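Local coordinates for outer surface protein (Borrelia burgdorferi, PDB 5IZT) that is of unknown molecular function but probably works at the Borrelia cell surface, being related to the complement-binding surface protein BbCRASP-1, at residues Thr182-Leu187 and Lys306-Phe311. Sequence-based numbering, arbitrary orientation.
Sequences TLKNEL and KKIEIF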
loop_
_atom_site.group_PDB
_atom_site.type_symbol
_atom_site.label_atom_id
_atom_site.label_comp_id
_atom_site.label_asym_id
_atom_site.label_seq_id
_atom_site.Cartn_x
_atom_site.Cartn_y
_atom_site.Cartn_z
ATOM N N THR A 182 -24.230 14.430 9.735
ATOM C CA THR A 182 -24.161 13.597 8.533
ATOM C C THR A 182 -22.747 13.546 7.974
ATOM O O THR A 182 -22.236 12.473 7.618
ATOM C CB THR A 182 -25.125 14.131 7.475
ATOM O OG1 THR A 182 -26.474 13.914 7.909
ATOM C CG2 THR A 182 -24.890 13.431 6.138
ATOM N N LEU A 183 -22.120 14.713 7.844
ATOM C CA LEU A 183 -20.750 14.793 7.351
ATOM C C LEU A 183 -19.808 13.988 8.229
ATOM O O LEU A 183 -18.995 13.203 7.734
ATOM C CB LEU A 183 -20.306 16.252 7.328
ATOM C CG LEU A 183 -19.090 16.653 6.498
ATOM C CD1 LEU A 183 -19.414 16.597 5.011
ATOM C CD2 LEU A 183 -18.596 18.036 6.917
ATOM N N LYS A 184 -19.933 14.144 9.548
ATOM C CA LYS A 184 -19.045 13.426 10.457
ATOM C C LYS A 184 -19.241 11.920 10.324
ATOM O O LYS A 184 -18.267 11.160 10.207
ATOM C CB LYS A 184 -19.280 13.876 11.899
ATOM C CG LYS A 184 -18.383 13.149 12.891
ATOM C CD LYS A 184 -18.749 13.419 14.322
ATOM C CE LYS A 184 -20.082 12.777 14.690
ATOM N NZ LYS A 184 -20.521 13.187 16.051
ATOM N N ASN A 185 -20.503 11.472 10.310
ATOM C CA ASN A 185 -20.774 10.037 10.273
ATOM C C ASN A 185 -20.338 9.416 8.950
ATOM O O ASN A 185 -19.858 8.274 8.918
ATOM C CB ASN A 185 -22.258 9.773 10.515
ATOM C CG ASN A 185 -22.662 10.027 11.951
ATOM O OD1 ASN A 185 -21.827 9.984 12.850
ATOM N ND2 ASN A 185 -23.953 10.246 12.179
ATOM N N GLU A 186 -20.500 10.152 7.852
ATOM C CA GLU A 186 -20.091 9.644 6.552
ATOM C C GLU A 186 -18.583 9.425 6.510
ATOM O O GLU A 186 -18.109 8.430 5.943
ATOM C CB GLU A 186 -20.584 10.601 5.464
ATOM C CG GLU A 186 -19.591 10.992 4.394
ATOM C CD GLU A 186 -20.066 12.203 3.597
ATOM O OE1 GLU A 186 -21.295 12.329 3.388
ATOM O OE2 GLU A 186 -19.219 13.037 3.199
ATOM N N LEU A 187 -17.813 10.321 7.136
ATOM C CA LEU A 187 -16.363 10.126 7.168
ATOM C C LEU A 187 -15.979 8.949 8.061
ATOM O O LEU A 187 -15.097 8.150 7.706
ATOM C CB LEU A 187 -15.668 11.406 7.635
ATOM C CG LEU A 187 -14.140 11.389 7.554
ATOM C CD1 LEU A 187 -13.677 11.052 6.128
ATOM C CD2 LEU A 187 -13.566 12.730 8.039
ATOM N N LYS A 306 -8.588 8.953 14.672
ATOM C CA LYS A 306 -8.231 9.601 15.940
ATOM C C LYS A 306 -8.533 11.097 15.909
ATOM O O LYS A 306 -9.012 11.665 16.904
ATOM C CB LYS A 306 -6.747 9.395 16.246
ATOM C CG LYS A 306 -6.343 7.976 16.601
ATOM C CD LYS A 306 -4.911 7.925 17.143
ATOM C CE LYS A 306 -3.897 8.449 16.139
ATOM N NZ LYS A 306 -2.535 8.597 16.729
ATOM N N LYS A 307 -8.211 11.763 14.796
ATOM C CA LYS A 307 -8.445 13.206 14.692
ATOM C C LYS A 307 -9.926 13.550 14.723
ATOM O O LYS A 307 -10.317 14.583 15.286
ATOM C CB LYS A 307 -7.785 13.751 13.427
ATOM C CG LYS A 307 -6.262 13.844 13.585
ATOM C CD LYS A 307 -5.925 14.769 14.759
ATOM C CE LYS A 307 -4.530 15.363 14.657
ATOM N NZ LYS A 307 -3.497 14.331 14.916
ATOM N N ILE A 308 -10.758 12.723 14.096
ATOM C CA ILE A 308 -12.202 12.947 14.140
ATOM C C ILE A 308 -12.683 12.993 15.578
ATOM O O ILE A 308 -13.456 13.876 15.957
ATOM C CB ILE A 308 -12.941 11.858 13.346
ATOM C CG1 ILE A 308 -12.642 11.979 11.852
ATOM C CG2 ILE A 308 -14.437 11.928 13.623
ATOM C CD1 ILE A 308 -13.255 10.861 11.069
ATOM N N GLU A 309 -12.238 12.035 16.402
ATOM C CA GLU A 309 -12.678 11.988 17.793
ATOM C C GLU A 309 -12.160 13.182 18.587
ATOM O O GLU A 309 -12.874 13.713 19.445
ATOM C CB GLU A 309 -12.221 10.677 18.439
ATOM N N ILE A 310 -10.918 13.611 18.327
ATOM C CA ILE A 310 -10.351 14.760 19.038
ATOM C C ILE A 310 -11.107 16.037 18.683
ATOM O O ILE A 310 -11.523 16.807 19.563
ATOM C CB ILE A 310 -8.850 14.881 18.721
ATOM C CG1 ILE A 310 -8.082 13.739 19.376
ATOM C CG2 ILE A 310 -8.282 16.204 19.223
ATOM C CD1 ILE A 310 -6.675 13.600 18.817
ATOM N N PHE A 311 -11.302 16.280 17.386
ATOM C CA PHE A 311 -12.030 17.479 16.974
ATOM C C PHE A 311 -13.453 17.440 17.495
ATOM O O PHE A 311 -14.024 18.477 17.847
ATOM C CB PHE A 311 -12.034 17.588 15.447
ATOM C CG PHE A 311 -10.666 17.769 14.853
ATOM C CD1 PHE A 311 -9.679 18.449 15.551
ATOM C CD2 PHE A 311 -10.371 17.272 13.592
ATOM C CE1 PHE A 311 -8.423 18.623 15.006
ATOM C CE2 PHE A 311 -9.113 17.440 13.038
ATOM C CZ PHE A 311 -8.137 18.118 13.749
#
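I308 reaches across to K184 and L187, which lie one turn apart on their helix, and these three side chains make the whole contact between 182-187 and 306-311. This is helix-on-helix packing in the all-helical fold of the BbCRASP-1 family: helix 179-197 lies beside the long helix 280-316, and the two segments run in roughly opposite directions. The backbones come closest at K184 and I308, whose CA atoms are 7.8 Å apart. Only 131 Å² is buried in total, and I308 supplies 71 Å² of it.

The isoleucine uses both its branches. The longer arm of I308 is extended (chi2 175°). I308 CD1 lies 3.6 Å from L187 CD2, with L187 CG almost as near. L187 meets it with the CD2 branch, while its CD1 methyl is turned farther from the isoleucine. The shorter branch of I308, CG2, faces the aliphatic part of K184 more loosely.

Helix 322-359 packs against two of the same residues, L332 on L187 and L329 on K184. Farther out, E186 is salt-bridged to K333 of that helix, and K307 to both E303 and the terminal carboxylate of M396.

K184 touches with its CG; beyond it the chain bends at chi3 (69°) and NZ hydrogen-bonds to OE1 of Q181, one turn back on the same helix. K184 CG sits 4.2 Å from I308 CG2.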